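Local structure of 2-oxo-1,2-dihydroquinoline 8-monooxygenase, oxygenase component (Pseudomonas putida, 1Z02) at residues V58-R71 with L91-I103. The protein is the oxygenase component of a Rieske-type monooxygenase that probably hydroxylates 2-oxo-1,2-dihydroquinoline at carbon 8, using a [2Fe-2S] cluster and a separate iron centre. Sequence-based numbering, arbitrary orientation.
Sequences VQGIQICGVPIVLR and LSEKPTCFTKSTI
The ends of Val-69 and Ile-103 meet head on, CG2 of Val-69 lying 4.1 Å from CD1 of Ile-103. The same CG2 also meets CB of Ser-92 at 3.7 Å. Beside this pair Val-58 turns its branched carbon onto the Pro-95 ring, CB to CB 3.7 Å, while its CG1 faces CD1 of Ile-103. Ser-92 sits over Gly-60, where OG comes within 3.4 Å of CA; a CB on Gly-60 would probably collide with that hydroxyl, which is hydrogen-bonded to Asp-82. Strands 58-63 and 66-73 form a beta hairpin with a type I' turn from Ile-63 to Val-66, and its side-chain face packs here against the connection within the Rieske domain that leads into strand 102-104 of the cluster-binding part; Leu-91, touching Val-69, also packs on the cluster ligand Cys-105. Outward, CG of Arg-71 anti to the backbone N (chi1 -180°) directs a straight chain out along Cys-97, whose CB lies 3.4 Å above one guanidinium face, displaced toward the rim. NH1 forms a salt bridge with Asp-56. At the guanidinium edge NH2 donates to Thr-99 O at 3.0 Å, nearly straight at 171° and in both the guanidinium and carbonyl planes. A leucine in place of Arg-71 would probably leave the Thr-99 carbonyl without this donor, Asp-56 without its charge mate and Cys-97 uncovered. Thr-102 O is also near, 2.8 Å from Arg-71 NH2, and the Thr-99 and Thr-102 hydroxyls are hydrogen-bonded to each other, closing the 99-102 turn that presents these carbonyls.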
ATOM      1  N   VAL A  58     -11.853 -27.751   5.181  1.00 11.26           N
ATOM      2  CA  VAL A  58     -12.511 -26.456   5.313  1.00 10.89           C
ATOM      3  C   VAL A  58     -11.681 -25.459   4.530  1.00 11.21           C
ATOM      4  O   VAL A  58     -10.457 -25.501   4.580  1.00 12.26           O
ATOM      5  CB  VAL A  58     -12.583 -26.012   6.791  1.00 11.17           C
ATOM      6  CG1 VAL A  58     -13.114 -24.573   6.887  1.00 10.40           C
ATOM      7  CG2 VAL A  58     -13.497 -26.960   7.561  1.00 10.28           C
ATOM      8  N   GLN A  59     -12.341 -24.564   3.806  1.00 10.34           N
ATOM      9  CA  GLN A  59     -11.625 -23.581   3.002  1.00 10.86           C
ATOM     10  C   GLN A  59     -12.373 -22.254   2.895  1.00 10.42           C
ATOM     11  O   GLN A  59     -13.578 -22.228   2.633  1.00 11.50           O
ATOM     12  CB  GLN A  59     -11.391 -24.134   1.594  1.00 10.98           C
ATOM     13  CG  GLN A  59     -10.644 -23.175   0.679  1.00 12.02           C
ATOM     14  CD  GLN A  59      -9.186 -23.031   1.053  1.00 14.29           C
ATOM     15  OE1 GLN A  59      -8.435 -24.005   1.031  1.00 12.93           O
ATOM     16  NE2 GLN A  59      -8.772 -21.813   1.393  1.00 15.08           N
ATOM     17  N   GLY A  60     -11.653 -21.155   3.091  1.00  8.72           N
ATOM     18  CA  GLY A  60     -12.270 -19.845   2.992  1.00  8.35           C
ATOM     19  C   GLY A  60     -11.910 -19.147   1.691  1.00  7.49           C
ATOM     20  O   GLY A  60     -10.776 -19.263   1.208  1.00 10.82           O
ATOM     21  N   ILE A  61     -12.880 -18.436   1.116  1.00  6.95           N
ATOM     22  CA  ILE A  61     -12.702 -17.682  -0.127  1.00  6.47           C
ATOM     23  C   ILE A  61     -13.437 -16.349   0.012  1.00  6.10           C
ATOM     24  O   ILE A  61     -13.976 -16.028   1.078  1.00  4.59           O
ATOM     25  CB  ILE A  61     -13.296 -18.438  -1.351  1.00  7.19           C
ATOM     26  CG1 ILE A  61     -14.794 -18.670  -1.148  1.00  8.73           C
ATOM     27  CG2 ILE A  61     -12.588 -19.757  -1.538  1.00 11.23           C
ATOM     28  CD1 ILE A  61     -15.450 -19.455  -2.273  1.00  8.80           C
ATOM     29  N   GLN A  62     -13.448 -15.568  -1.060  1.00  5.31           N
ATOM     30  CA  GLN A  62     -14.151 -14.288  -1.052  1.00  6.58           C
ATOM     31  C   GLN A  62     -14.671 -14.008  -2.457  1.00  6.30           C
ATOM     32  O   GLN A  62     -13.908 -14.029  -3.426  1.00  6.87           O
ATOM     33  CB  GLN A  62     -13.228 -13.140  -0.595  1.00  6.65           C
ATOM     34  CG  GLN A  62     -14.002 -11.864  -0.262  1.00 11.91           C
ATOM     35  CD  GLN A  62     -13.136 -10.718   0.230  1.00 14.84           C
ATOM     36  OE1 GLN A  62     -13.646  -9.759   0.799  1.00 19.31           O
ATOM     37  NE2 GLN A  62     -11.833 -10.800   0.002  1.00 17.53           N
ATOM     38  N   ILE A  63     -15.977 -13.757  -2.554  1.00  6.58           N
ATOM     39  CA  ILE A  63     -16.638 -13.477  -3.824  1.00  7.05           C
ATOM     40  C   ILE A  63     -17.594 -12.297  -3.656  1.00  6.83           C
ATOM     41  O   ILE A  63     -18.379 -12.255  -2.707  1.00  7.20           O
ATOM     42  CB  ILE A  63     -17.436 -14.709  -4.329  1.00  7.09           C
ATOM     43  CG1 ILE A  63     -16.477 -15.877  -4.597  1.00  7.95           C
ATOM     44  CG2 ILE A  63     -18.195 -14.341  -5.608  1.00  5.59           C
ATOM     45  CD1 ILE A  63     -17.184 -17.184  -4.923  1.00  8.50           C
ATOM     46  N   CYS A  64     -17.534 -11.343  -4.580  1.00  6.25           N
ATOM     47  CA  CYS A  64     -18.358 -10.138  -4.505  1.00  7.15           C
ATOM     48  C   CYS A  64     -18.177  -9.435  -3.163  1.00  6.95           C
ATOM     49  O   CYS A  64     -19.120  -8.854  -2.627  1.00  7.69           O
ATOM     50  CB  CYS A  64     -19.838 -10.457  -4.720  1.00  6.10           C
ATOM     51  SG  CYS A  64     -20.253 -10.876  -6.451  1.00 12.32           S
ATOM     52  N   GLY A  65     -16.958  -9.500  -2.631  1.00  8.23           N
ATOM     53  CA  GLY A  65     -16.658  -8.873  -1.356  1.00  7.15           C
ATOM     54  C   GLY A  65     -17.149  -9.657  -0.140  1.00  7.26           C
ATOM     55  O   GLY A  65     -16.846  -9.300   1.000  1.00  8.55           O
ATOM     56  N   VAL A  66     -17.898 -10.730  -0.382  1.00  5.55           N
ATOM     57  CA  VAL A  66     -18.442 -11.556   0.690  1.00  5.74           C
ATOM     58  C   VAL A  66     -17.524 -12.715   1.067  1.00  7.55           C
ATOM     59  O   VAL A  66     -17.198 -13.567   0.239  1.00  7.05           O
ATOM     60  CB  VAL A  66     -19.807 -12.165   0.285  1.00  6.57           C
ATOM     61  CG1 VAL A  66     -20.382 -12.957   1.443  1.00  7.70           C
ATOM     62  CG2 VAL A  66     -20.762 -11.068  -0.141  1.00  6.93           C
ATOM     63  N   PRO A  67     -17.075 -12.743   2.326  1.00  7.22           N
ATOM     64  CA  PRO A  67     -16.202 -13.815   2.809  1.00  9.69           C
ATOM     65  C   PRO A  67     -17.044 -15.086   3.005  1.00  8.79           C
ATOM     66  O   PRO A  67     -18.078 -15.069   3.685  1.00 10.11           O
ATOM     67  CB  PRO A  67     -15.650 -13.249   4.118  1.00 10.41           C
ATOM     68  CG  PRO A  67     -16.740 -12.355   4.591  1.00  9.93           C
ATOM     69  CD  PRO A  67     -17.240 -11.687   3.340  1.00  7.92           C
ATOM     70  N   ILE A  68     -16.596 -16.181   2.402  1.00 10.61           N
ATOM     71  CA  ILE A  68     -17.318 -17.450   2.465  1.00  9.78           C
ATOM     72  C   ILE A  68     -16.414 -18.605   2.887  1.00  8.78           C
ATOM     73  O   ILE A  68     -15.279 -18.712   2.437  1.00  8.37           O
ATOM     74  CB  ILE A  68     -17.907 -17.787   1.074  1.00 11.02           C
ATOM     75  CG1 ILE A  68     -18.875 -16.683   0.635  1.00 11.26           C
ATOM     76  CG2 ILE A  68     -18.626 -19.127   1.116  1.00 11.36           C
ATOM     77  CD1 ILE A  68     -19.350 -16.778  -0.825  1.00 10.38           C
ATOM     78  N   VAL A  69     -16.928 -19.475   3.749  1.00  8.36           N
ATOM     79  CA  VAL A  69     -16.178 -20.631   4.201  1.00  7.86           C
ATOM     80  C   VAL A  69     -16.955 -21.886   3.802  1.00  9.25           C
ATOM     81  O   VAL A  69     -18.183 -21.945   3.945  1.00  9.30           O
ATOM     82  CB  VAL A  69     -15.963 -20.593   5.732  1.00  8.43           C
ATOM     83  CG1 VAL A  69     -17.306 -20.524   6.445  1.00  7.18           C
ATOM     84  CG2 VAL A  69     -15.161 -21.813   6.183  1.00  8.11           C
ATOM     85  N   LEU A  70     -16.241 -22.874   3.270  1.00  9.56           N
ATOM     86  CA  LEU A  70     -16.876 -24.119   2.838  1.00 10.86           C
ATOM     87  C   LEU A  70     -16.295 -25.328   3.557  1.00 11.19           C
ATOM     88  O   LEU A  70     -15.115 -25.352   3.920  1.00  9.71           O
ATOM     89  CB  LEU A  70     -16.710 -24.328   1.324  1.00 10.61           C
ATOM     90  CG  LEU A  70     -17.219 -23.282   0.327  1.00 13.70           C
ATOM     91  CD1 LEU A  70     -16.214 -22.162   0.184  1.00 12.59           C
ATOM     92  CD2 LEU A  70     -17.452 -23.948  -1.005  1.00 10.69           C
ATOM     93  N   ARG A  71     -17.143 -26.327   3.765  1.00 10.70           N
ATOM     94  CA  ARG A  71     -16.729 -27.565   4.412  1.00 11.60           C
ATOM     95  C   ARG A  71     -17.481 -28.738   3.810  1.00 11.03           C
ATOM     96  O   ARG A  71     -18.675 -28.632   3.530  1.00 12.41           O
ATOM     97  CB  ARG A  71     -17.001 -27.531   5.921  1.00 13.11           C
ATOM     98  CG  ARG A  71     -16.562 -28.823   6.622  1.00 12.99           C
ATOM     99  CD  ARG A  71     -17.093 -28.946   8.036  1.00 13.30           C
ATOM    100  NE  ARG A  71     -16.642 -30.193   8.652  1.00 10.87           N
ATOM    101  CZ  ARG A  71     -17.195 -30.747   9.731  1.00 13.09           C
ATOM    102  NH1 ARG A  71     -16.712 -31.882  10.217  1.00 14.87           N
ATOM    103  NH2 ARG A  71     -18.239 -30.179  10.320  1.00 12.08           N
ATOM    104  N   LEU A  91     -13.678 -17.723  10.265  1.00  7.63           N
ATOM    105  CA  LEU A  91     -13.728 -19.100  10.739  1.00  8.36           C
ATOM    106  C   LEU A  91     -12.747 -20.033  10.037  1.00  8.49           C
ATOM    107  O   LEU A  91     -12.197 -20.941  10.660  1.00  8.48           O
ATOM    108  CB  LEU A  91     -15.147 -19.664  10.579  1.00  8.13           C
ATOM    109  CG  LEU A  91     -16.297 -18.830  11.161  1.00  8.58           C
ATOM    110  CD1 LEU A  91     -17.621 -19.460  10.748  1.00  7.82           C
ATOM    111  CD2 LEU A  91     -16.189 -18.761  12.674  1.00  7.69           C
ATOM    112  N   SER A  92     -12.527 -19.796   8.746  1.00  5.93           N
ATOM    113  CA  SER A  92     -11.643 -20.615   7.927  1.00  7.73           C
ATOM    114  C   SER A  92     -10.154 -20.525   8.241  1.00  9.24           C
ATOM    115  O   SER A  92      -9.392 -21.359   7.783  1.00  9.51           O
ATOM    116  CB  SER A  92     -11.845 -20.266   6.446  1.00  7.89           C
ATOM    117  OG  SER A  92     -11.348 -18.972   6.158  1.00 12.27           O
ATOM    118  N   GLU A  93      -9.728 -19.534   9.013  1.00 10.14           N
ATOM    119  CA  GLU A  93      -8.301 -19.400   9.289  1.00 13.05           C
ATOM    120  C   GLU A  93      -7.727 -20.557  10.091  1.00 14.15           C
ATOM    121  O   GLU A  93      -6.551 -20.886   9.971  1.00 15.68           O
ATOM    122  CB  GLU A  93      -8.026 -18.068   9.987  1.00 13.27           C
ATOM    123  CG  GLU A  93      -8.031 -16.901   9.014  1.00 15.37           C
ATOM    124  CD  GLU A  93      -7.444 -15.645   9.589  1.00 13.31           C
ATOM    125  OE1 GLU A  93      -6.381 -15.729  10.231  1.00 19.01           O
ATOM    126  OE2 GLU A  93      -8.029 -14.570   9.384  1.00 18.37           O
ATOM    127  N   LYS A  94      -8.554 -21.166  10.925  1.00 14.50           N
ATOM    128  CA  LYS A  94      -8.113 -22.303  11.718  1.00 13.43           C
ATOM    129  C   LYS A  94      -9.317 -23.225  11.863  1.00 13.33           C
ATOM    130  O   LYS A  94     -10.029 -23.186  12.861  1.00 12.57           O
ATOM    131  CB  LYS A  94      -7.615 -21.846  13.084  1.00 16.40           C
ATOM    132  CG  LYS A  94      -6.881 -22.944  13.791  1.00 20.82           C
ATOM    133  CD  LYS A  94      -6.363 -22.543  15.135  1.00 28.57           C
ATOM    134  CE  LYS A  94      -5.679 -23.758  15.741  1.00 34.82           C
ATOM    135  NZ  LYS A  94      -5.264 -23.573  17.150  1.00 39.87           N
ATOM    136  N   PRO A  95      -9.559 -24.073  10.851  1.00 13.28           N
ATOM    137  CA  PRO A  95     -10.676 -25.021  10.809  1.00 12.28           C
ATOM    138  C   PRO A  95     -10.896 -25.780  12.100  1.00 13.06           C
ATOM    139  O   PRO A  95     -10.055 -26.586  12.493  1.00 12.44           O
ATOM    140  CB  PRO A  95     -10.309 -25.932   9.646  1.00 12.76           C
ATOM    141  CG  PRO A  95      -9.596 -24.995   8.720  1.00 12.56           C
ATOM    142  CD  PRO A  95      -8.693 -24.240   9.674  1.00 13.81           C
ATOM    143  N   THR A  96     -12.036 -25.522  12.744  1.00 12.36           N
ATOM    144  CA  THR A  96     -12.389 -26.153  14.012  1.00 11.92           C
ATOM    145  C   THR A  96     -13.834 -26.635  14.006  1.00 13.01           C
ATOM    146  O   THR A  96     -14.760 -25.832  14.091  1.00 12.27           O
ATOM    147  CB  THR A  96     -12.204 -25.160  15.178  1.00 12.63           C
ATOM    148  OG1 THR A  96     -10.848 -24.685  15.192  1.00 10.06           O
ATOM    149  CG2 THR A  96     -12.519 -25.831  16.507  1.00 12.22           C
ATOM    150  N   CYS A  97     -14.024 -27.948  13.909  1.00 12.95           N
ATOM    151  CA  CYS A  97     -15.367 -28.529  13.895  1.00 13.48           C
ATOM    152  C   CYS A  97     -15.475 -29.673  14.896  1.00 14.95           C
ATOM    153  O   CYS A  97     -14.655 -30.596  14.895  1.00 16.86           O
ATOM    154  CB  CYS A  97     -15.708 -29.039  12.495  1.00 11.58           C
ATOM    155  SG  CYS A  97     -15.554 -27.791  11.184  1.00 14.88           S
ATOM    156  N   PHE A  98     -16.494 -29.619  15.749  1.00 15.45           N
ATOM    157  CA  PHE A  98     -16.670 -30.658  16.751  1.00 16.12           C
ATOM    158  C   PHE A  98     -17.676 -31.738  16.378  1.00 16.95           C
ATOM    159  O   PHE A  98     -17.656 -32.831  16.951  1.00 17.11           O
ATOM    160  CB  PHE A  98     -17.041 -30.031  18.100  1.00 16.29           C
ATOM    161  CG  PHE A  98     -15.962 -29.155  18.668  1.00 17.28           C
ATOM    162  CD1 PHE A  98     -16.000 -27.774  18.493  1.00 18.86           C
ATOM    163  CD2 PHE A  98     -14.886 -29.714  19.351  1.00 18.46           C
ATOM    164  CE1 PHE A  98     -14.979 -26.964  18.983  1.00 17.90           C
ATOM    165  CE2 PHE A  98     -13.856 -28.912  19.846  1.00 19.05           C
ATOM    166  CZ  PHE A  98     -13.907 -27.534  19.662  1.00 19.76           C
ATOM    167  N   THR A  99     -18.554 -31.437  15.426  1.00 16.75           N
ATOM    168  CA  THR A  99     -19.553 -32.404  14.982  1.00 17.64           C
ATOM    169  C   THR A  99     -19.692 -32.347  13.466  1.00 17.80           C
ATOM    170  O   THR A  99     -19.146 -31.456  12.821  1.00 17.59           O
ATOM    171  CB  THR A  99     -20.939 -32.141  15.628  1.00 16.37           C
ATOM    172  OG1 THR A  99     -21.425 -30.853  15.232  1.00 17.14           O
ATOM    173  CG2 THR A  99     -20.840 -32.211  17.147  1.00 15.99           C
ATOM    174  N   LYS A 100     -20.424 -33.309  12.913  1.00 18.51           N
ATOM    175  CA  LYS A 100     -20.648 -33.407  11.478  1.00 19.61           C
ATOM    176  C   LYS A 100     -21.594 -32.346  10.925  1.00 18.88           C
ATOM    177  O   LYS A 100     -21.633 -32.120   9.719  1.00 17.48           O
ATOM    178  CB  LYS A 100     -21.223 -34.784  11.140  1.00 24.03           C
ATOM    179  CG  LYS A 100     -20.245 -35.941  11.256  1.00 28.38           C
ATOM    180  CD  LYS A 100     -19.212 -35.895  10.147  1.00 31.73           C
ATOM    181  CE  LYS A 100     -18.438 -37.191  10.088  1.00 35.60           C
ATOM    182  NZ  LYS A 100     -17.843 -37.544  11.406  1.00 37.61           N
ATOM    183  N   SER A 101     -22.356 -31.699  11.799  1.00 17.63           N
ATOM    184  CA  SER A 101     -23.314 -30.700  11.356  1.00 17.32           C
ATOM    185  C   SER A 101     -22.975 -29.259  11.719  1.00 16.36           C
ATOM    186  O   SER A 101     -23.789 -28.365  11.501  1.00 15.37           O
ATOM    187  CB  SER A 101     -24.687 -31.036  11.932  1.00 17.52           C
ATOM    188  OG  SER A 101     -24.673 -30.892  13.343  1.00 18.92           O
ATOM    189  N   THR A 102     -21.786 -29.017  12.258  1.00 15.62           N
ATOM    190  CA  THR A 102     -21.436 -27.657  12.650  1.00 14.06           C
ATOM    191  C   THR A 102     -20.016 -27.250  12.298  1.00 12.55           C
ATOM    192  O   THR A 102     -19.228 -28.044  11.786  1.00 12.05           O
ATOM    193  CB  THR A 102     -21.585 -27.470  14.180  1.00 15.82           C
ATOM    194  OG1 THR A 102     -20.605 -28.277  14.860  1.00 15.15           O
ATOM    195  CG2 THR A 102     -22.979 -27.878  14.632  1.00 15.42           C
ATOM    196  N   ILE A 103     -19.720 -25.984  12.571  1.00 12.18           N
ATOM    197  CA  ILE A 103     -18.392 -25.411  12.390  1.00 10.14           C
ATOM    198  C   ILE A 103     -18.282 -24.377  13.503  1.00 10.53           C
ATOM    199  O   ILE A 103     -19.213 -23.606  13.736  1.00 10.83           O
ATOM    200  CB  ILE A 103     -18.182 -24.730  10.999  1.00  9.61           C
ATOM    201  CG1 ILE A 103     -16.720 -24.273  10.890  1.00  8.69           C
ATOM    202  CG2 ILE A 103     -19.145 -23.555  10.812  1.00  7.67           C
ATOM    203  CD1 ILE A 103     -16.335 -23.655   9.596  1.00  9.80           C
TER